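Glycoside hydrolase family 81 (Clostridium thermocellum, PDB 6FOP) probably hydrolyses beta-1,3-glucans such as laminarin as a family 81 glycoside hydrolase of the cellulosome, here in a mutant form. Local coordinates at residues K63-E68 with D88-H93; Q429-D434 with I505-A510. All blocks are in the same frame, centred on the assembly; numbering follows the deposited sequence.

Interaction 1 of 2, residues K63-E68 with D88-H93; sequences KAEGIE and DFTVGH
Lys63 turns CG between its backbone N and carbonyl carbon (chi1 60°) and then runs fully extended, while Thr90 sets OG1 beside its own backbone N (chi1 -67°), and the two side chains meet tip to tip. The strands 66-70 and 89-93 are antiparallel neighbours in a seven-stranded antiparallel sheet, and Asp88 and Phe89 both face Val69 in a classic beta bulge. Lys63 N to Gly66 O and Gly66 N to Lys63 O are bonded in both directions, closing the hairpin between strands 59-63 and 66-70. Ile67 and Val91 form the hydrogen-bonded pair: Ile67 N donates to Val91 O at 3.0 Å and Val91 N to Ile67 O at 2.8 Å. Gly66 adopts backbone angles suited to glycine (phi 157°), and its CA makes a CA-H...O contact with Val91 O at 3.3 Å.

Thr90 faces the same side as Glu68, its non-hydrogen-bonded partner. Its methyl CG2 is met by Lys63 CE and, obliquely, by the carboxylate carbon CD of Glu65, each 3.8 Å away. Lys63 NZ is held by a salt bridge to Glu68 OE2 at 2.8 Å, against a weak 3.2 Å bond to Thr90 OG1, whose stronger partner is Asn87. Glu68 OE2 accepts through its anti lone pair, while Glu68 OE1 is hydrogen-bonded to His85 NE2. On the other face Ile67 and Val91 both pack on Phe136. Beyond the paired residues, a water extends the link, donating to Glu65 O at 2.7 Å and accepting from His93 N at 2.9 Å.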
loop_
_atom_site.group_PDB
_atom_site.type_symbol
_atom_site.label_atom_id
_atom_site.label_comp_id
_atom_site.label_asym_id
_atom_site.label_seq_id
_atom_site.Cartn_x
_atom_site.Cartn_y
_atom_site.Cartn_z
ATOM N N LYS A 63 22.952 9.803 -9.939
ATOM C CA LYS A 63 23.562 9.920 -11.274
ATOM C C LYS A 63 25.069 9.857 -11.115
ATOM O O LYS A 63 25.564 9.808 -9.996
ATOM C CB LYS A 63 23.107 11.198 -11.986
ATOM C CG LYS A 63 23.460 12.483 -11.258
ATOM C CD LYS A 63 22.915 13.695 -11.980
ATOM C CE LYS A 63 23.360 14.995 -11.317
ATOM N NZ LYS A 63 22.686 16.162 -11.946
ATOM N N ALA A 64 25.794 9.808 -12.231
ATOM C CA ALA A 64 27.242 9.665 -12.155
ATOM C C ALA A 64 27.923 10.683 -11.215
ATOM O O ALA A 64 28.830 10.315 -10.467
ATOM C CB ALA A 64 27.845 9.688 -13.556
ATOM N N GLU A 65 27.467 11.934 -11.224
ATOM C CA GLU A 65 28.082 13.010 -10.422
ATOM C C GLU A 65 27.800 12.853 -8.922
ATOM O O GLU A 65 28.587 13.280 -8.081
ATOM C CB GLU A 65 27.550 14.386 -10.891
ATOM C CG GLU A 65 28.093 15.577 -10.097
ATOM C CD GLU A 65 27.491 16.903 -10.481
ATOM O OE1 GLU A 65 26.581 16.949 -11.344
ATOM O OE2 GLU A 65 27.921 17.915 -9.890
ATOM N N GLY A 66 26.644 12.298 -8.567
ATOM C CA GLY A 66 26.249 12.278 -7.162
ATOM C C GLY A 66 24.751 12.142 -6.995
ATOM O O GLY A 66 24.088 11.434 -7.781
ATOM N N ILE A 67 24.217 12.850 -5.997
ATOM C CA ILE A 67 22.810 12.722 -5.604
ATOM C C ILE A 67 22.072 14.038 -5.809
ATOM O O ILE A 67 22.333 15.035 -5.103
ATOM C CB ILE A 67 22.651 12.294 -4.117
ATOM C CG1 ILE A 67 23.531 11.086 -3.746
ATOM C CG2 ILE A 67 21.182 11.976 -3.854
ATOM C CD1 ILE A 67 24.865 11.424 -3.112
ATOM N N GLU A 68 21.148 14.068 -6.775
ATOM C CA GLU A 68 20.290 15.233 -6.937
ATOM C C GLU A 68 19.354 15.303 -5.747
ATOM O O GLU A 68 18.828 14.271 -5.329
ATOM C CB GLU A 68 19.435 15.179 -8.202
ATOM C CG GLU A 68 20.232 15.097 -9.488
ATOM C CD GLU A 68 19.394 15.306 -10.729
ATOM O OE1 GLU A 68 18.163 15.129 -10.671
ATOM O OE2 GLU A 68 19.983 15.613 -11.797
ATOM N N ASP A 88 17.443 20.698 -7.439
ATOM C CA ASP A 88 17.767 22.006 -6.861
ATOM C C ASP A 88 19.275 22.071 -6.652
ATOM O O ASP A 88 19.899 23.101 -6.949
ATOM C CB ASP A 88 16.987 22.245 -5.554
ATOM C CG ASP A 88 15.493 22.457 -5.775
ATOM O OD1 ASP A 88 15.088 22.963 -6.854
ATOM O OD2 ASP A 88 14.696 22.104 -4.842
ATOM N N PHE A 89 19.879 21.005 -6.144
ATOM C CA PHE A 89 21.346 20.899 -6.122
ATOM C C PHE A 89 21.739 19.441 -6.140
ATOM O O PHE A 89 20.982 18.559 -5.659
ATOM C CB PHE A 89 21.985 21.617 -4.921
ATOM C CG PHE A 89 21.458 21.177 -3.606
ATOM C CD1 PHE A 89 22.066 20.112 -2.928
ATOM C CD2 PHE A 89 20.413 21.843 -3.002
ATOM C CE1 PHE A 89 21.605 19.711 -1.686
ATOM C CE2 PHE A 89 19.933 21.442 -1.772
ATOM C CZ PHE A 89 20.552 20.390 -1.097
ATOM N N THR A 90 22.931 19.164 -6.664
ATOM C CA THR A 90 23.483 17.835 -6.641
ATOM C C THR A 90 24.589 17.775 -5.580
ATOM O O THR A 90 25.502 18.620 -5.564
ATOM C CB THR A 90 24.007 17.433 -8.043
ATOM O OG1 THR A 90 22.890 17.313 -8.946
ATOM C CG2 THR A 90 24.734 16.155 -8.006
ATOM N N VAL A 91 24.498 16.791 -4.694
ATOM C CA VAL A 91 25.530 16.513 -3.710
ATOM C C VAL A 91 26.538 15.623 -4.400
ATOM O O VAL A 91 26.298 14.442 -4.609
ATOM C CB VAL A 91 24.952 15.828 -2.460
ATOM C CG1 VAL A 91 26.047 15.453 -1.470
ATOM C CG2 VAL A 91 23.929 16.722 -1.778
ATOM N N GLY A 92 27.678 16.238 -4.753
ATOM C CA GLY A 92 28.789 15.562 -5.402
ATOM C C GLY A 92 30.007 15.532 -4.484
ATOM O O GLY A 92 29.913 15.807 -3.278
ATOM N N HIS A 93 31.158 15.260 -5.084
ATOM C CA HIS A 93 32.376 14.947 -4.359
ATOM C C HIS A 93 33.521 15.758 -5.001
ATOM O O HIS A 93 33.581 15.942 -6.236
ATOM C CB HIS A 93 32.602 13.451 -4.445
ATOM C CG HIS A 93 33.677 12.921 -3.555
ATOM N ND1 HIS A 93 35.009 13.127 -3.815
ATOM C CD2 HIS A 93 33.628 12.125 -2.467
ATOM C CE1 HIS A 93 35.742 12.494 -2.917
ATOM N NE2 HIS A 93 34.923 11.884 -2.082
HETATM O O HOH W 1 31.049 14.385 -7.827
#

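Interaction 2 of 2, residues Q429-D434 with I505-A510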
loop_
_atom_site.group_PDB
_atom_site.type_symbol
_atom_site.label_atom_id
_atom_site.label_comp_id
_atom_site.label_asym_id
_atom_site.label_seq_id
_atom_site.Cartn_x
_atom_site.Cartn_y
_atom_site.Cartn_z
ATOM N N GLN A 429 -11.689 -18.700 2.456
ATOM C CA GLN A 429 -13.046 -19.250 2.432
ATOM C C GLN A 429 -13.026 -20.767 2.678
ATOM O O GLN A 429 -13.910 -21.286 3.383
ATOM C CB GLN A 429 -13.735 -18.916 1.126
ATOM C CG GLN A 429 -14.041 -17.439 0.885
ATOM C CD GLN A 429 -14.967 -16.819 1.908
ATOM O OE1 GLN A 429 -15.647 -17.519 2.656
ATOM N NE2 GLN A 429 -15.006 -15.495 1.962
ATOM N N ILE A 430 -12.042 -21.477 2.122
ATOM C CA ILE A 430 -11.905 -22.892 2.439
ATOM C C ILE A 430 -11.614 -23.079 3.930
ATOM O O ILE A 430 -12.237 -23.935 4.587
ATOM C CB ILE A 430 -10.863 -23.595 1.567
ATOM C CG1 ILE A 430 -11.274 -23.555 0.109
ATOM C CG2 ILE A 430 -10.643 -25.026 2.028
ATOM C CD1 ILE A 430 -10.172 -23.884 -0.834
ATOM N N ALA A 431 -10.684 -22.296 4.469
ATOM C CA ALA A 431 -10.328 -22.415 5.895
ATOM C C ALA A 431 -11.474 -22.236 6.877
ATOM O O ALA A 431 -11.532 -22.914 7.901
ATOM C CB ALA A 431 -9.195 -21.463 6.219
ATOM N N LEU A 432 -12.409 -21.352 6.534
ATOM C CA LEU A 432 -13.591 -21.101 7.368
ATOM C C LEU A 432 -14.504 -22.336 7.420
ATOM O O LEU A 432 -15.273 -22.489 8.363
ATOM C CB LEU A 432 -14.380 -19.897 6.833
ATOM C CG LEU A 432 -13.688 -18.560 7.055
ATOM C CD1 LEU A 432 -14.308 -17.481 6.164
ATOM C CD2 LEU A 432 -13.752 -18.160 8.524
ATOM N N ARG A 433 -14.388 -23.203 6.420
ATOM C CA ARG A 433 -15.225 -24.389 6.271
ATOM C C ARG A 433 -14.517 -25.696 6.567
ATOM O O ARG A 433 -15.166 -26.706 6.812
ATOM C CB ARG A 433 -15.774 -24.429 4.847
ATOM C CG ARG A 433 -16.711 -23.273 4.539
ATOM C CD ARG A 433 -16.861 -23.077 3.057
ATOM N NE ARG A 433 -17.890 -22.089 2.765
ATOM C CZ ARG A 433 -17.726 -20.760 2.794
ATOM N NH1 ARG A 433 -16.548 -20.233 3.055
ATOM N NH2 ARG A 433 -18.723 -19.950 2.524
ATOM N N ASP A 434 -13.192 -25.697 6.548
ATOM C CA ASP A 434 -12.442 -26.929 6.556
ATOM C C ASP A 434 -11.106 -26.654 7.241
ATOM O O ASP A 434 -10.114 -26.305 6.574
ATOM C CB ASP A 434 -12.266 -27.483 5.155
ATOM C CG ASP A 434 -11.590 -28.816 5.128
ATOM O OD1 ASP A 434 -11.019 -29.226 6.152
ATOM O OD2 ASP A 434 -11.591 -29.444 4.044
ATOM N N ILE A 505 -6.891 -11.150 6.902
ATOM C CA ILE A 505 -7.702 -11.104 8.131
ATOM C C ILE A 505 -8.501 -12.405 8.277
ATOM O O ILE A 505 -8.495 -13.067 9.330
ATOM C CB ILE A 505 -8.679 -9.911 8.158
ATOM C CG1 ILE A 505 -7.929 -8.573 8.118
ATOM C CG2 ILE A 505 -9.601 -9.974 9.372
ATOM C CD1 ILE A 505 -8.818 -7.354 8.011
ATOM N N LEU A 506 -9.202 -12.766 7.198
ATOM C CA LEU A 506 -10.037 -13.968 7.245
ATOM C C LEU A 506 -9.222 -15.216 7.462
ATOM O O LEU A 506 -9.628 -16.080 8.254
ATOM C CB LEU A 506 -10.868 -14.114 5.974
ATOM C CG LEU A 506 -11.926 -13.067 5.639
ATOM C CD1 LEU A 506 -12.608 -13.350 4.294
ATOM C CD2 LEU A 506 -12.942 -12.956 6.779
ATOM N N TRP A 507 -8.082 -15.342 6.782
ATOM C CA TRP A 507 -7.222 -16.503 6.992
ATOM C C TRP A 507 -6.741 -16.622 8.428
ATOM O O TRP A 507 -6.794 -17.678 9.035
ATOM C CB TRP A 507 -6.015 -16.429 6.041
ATOM C CG TRP A 507 -5.062 -17.545 6.245
ATOM C CD1 TRP A 507 -3.922 -17.523 7.001
ATOM C CD2 TRP A 507 -5.170 -18.881 5.743
ATOM N NE1 TRP A 507 -3.320 -18.756 6.999
ATOM C CE2 TRP A 507 -4.069 -19.610 6.248
ATOM C CE3 TRP A 507 -6.097 -19.542 4.922
ATOM C CZ2 TRP A 507 -3.844 -20.951 5.923
ATOM C CZ3 TRP A 507 -5.881 -20.863 4.621
ATOM C CH2 TRP A 507 -4.763 -21.557 5.122
ATOM N N GLY A 508 -6.252 -15.521 8.971
ATOM C CA GLY A 508 -5.768 -15.515 10.330
ATOM C C GLY A 508 -6.836 -15.865 11.335
ATOM O O GLY A 508 -6.632 -16.691 12.214
ATOM N N GLU A 509 -8.010 -15.285 11.188
ATOM C CA GLU A 509 -9.068 -15.600 12.115
ATOM C C GLU A 509 -9.556 -17.040 11.928
ATOM O O GLU A 509 -9.783 -17.742 12.912
ATOM C CB GLU A 509 -10.220 -14.609 11.952
ATOM C CG GLU A 509 -11.350 -14.771 12.954
ATOM C CD GLU A 509 -10.986 -14.500 14.395
ATOM O OE1 GLU A 509 -9.858 -14.036 14.733
ATOM O OE2 GLU A 509 -11.844 -14.775 15.240
ATOM N N ALA A 510 -9.671 -17.498 10.680
ATOM C CA ALA A 510 -10.145 -18.870 10.425
ATOM C C ALA A 510 -9.211 -19.926 10.994
ATOM O O ALA A 510 -9.651 -20.995 11.405
ATOM C CB ALA A 510 -10.303 -19.110 8.939
HETATM O O HOH W 2 -9.266 -23.166 9.613
#
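Ala431 and Ala510 bring two helices together methyl to methyl, their CB atoms 3.8 Å apart. The short helical segments run almost parallel, crossing at 19° with axes 8.7 Å apart, a spacing consistent with small residues at the interface.

From Leu432 CB the chain leads to CG, placed beside the backbone N (chi1 -71°), which already lies 3.9 Å from Ala510 CB. One branch, CD2, goes on to make the closer approach, 3.6 Å to the same methyl. Leu432 also packs on Pro307 and Ala689.

Ala431 CB has a second neighbour in Trp507, whose CZ3 lies 3.7 Å away; the methyl meets the ring obliquely. Trp507 NE1 is hydrogen-bonded to Glu448 OE2, and Ala438 touches both Ala431 and Trp507. Toward the start of the segments, Gln429 bends at chi2 (-61°), its NE2 meeting Leu506 CD1 at 4.0 Å. Gln429 OE1 accepts from Arg433 NH1 in the carbonyl plane, on a lone pair; the same NH1 also donates to the backbone Gln429 O, both partners lying near the guanidinium plane. Gln429 NE2 is hydrogen-bonded to Pro307 O and His425 NE2. No direct hydrogen bond joins the helices, but a water donates to both Ala431 O and Ala510 O. These are near-parallel helices packed side by side, as in the (alpha/alpha)6 barrel of the six-hairpin glycosidase clan to which the family 81 C-terminal domain belongs.

In the fold
Interaction 1 comes first along the chain and closes before interaction 2 opens. Their centres are 51 Å apart, on opposite sides of the chain's centre, with about 38 Å between nearest atoms. They share no secondary structure. Residues 63-68 and 88-93 join neighbouring strands in a seven-stranded antiparallel sheet of the N-terminal part, whereas 429-434 and 505-510 pair helices 416-433 and 494-511 in the family 81 C-terminal domain. The first contact bridges a gap of 19 residues, the second one of 70 that includes two further helices, 435-438 and 440-455. The enzyme thus combines a sheet-rich N-terminal part, its strands joined by backbone bonds, with a helical C-terminal domain in which these helices meet through side-chain packing.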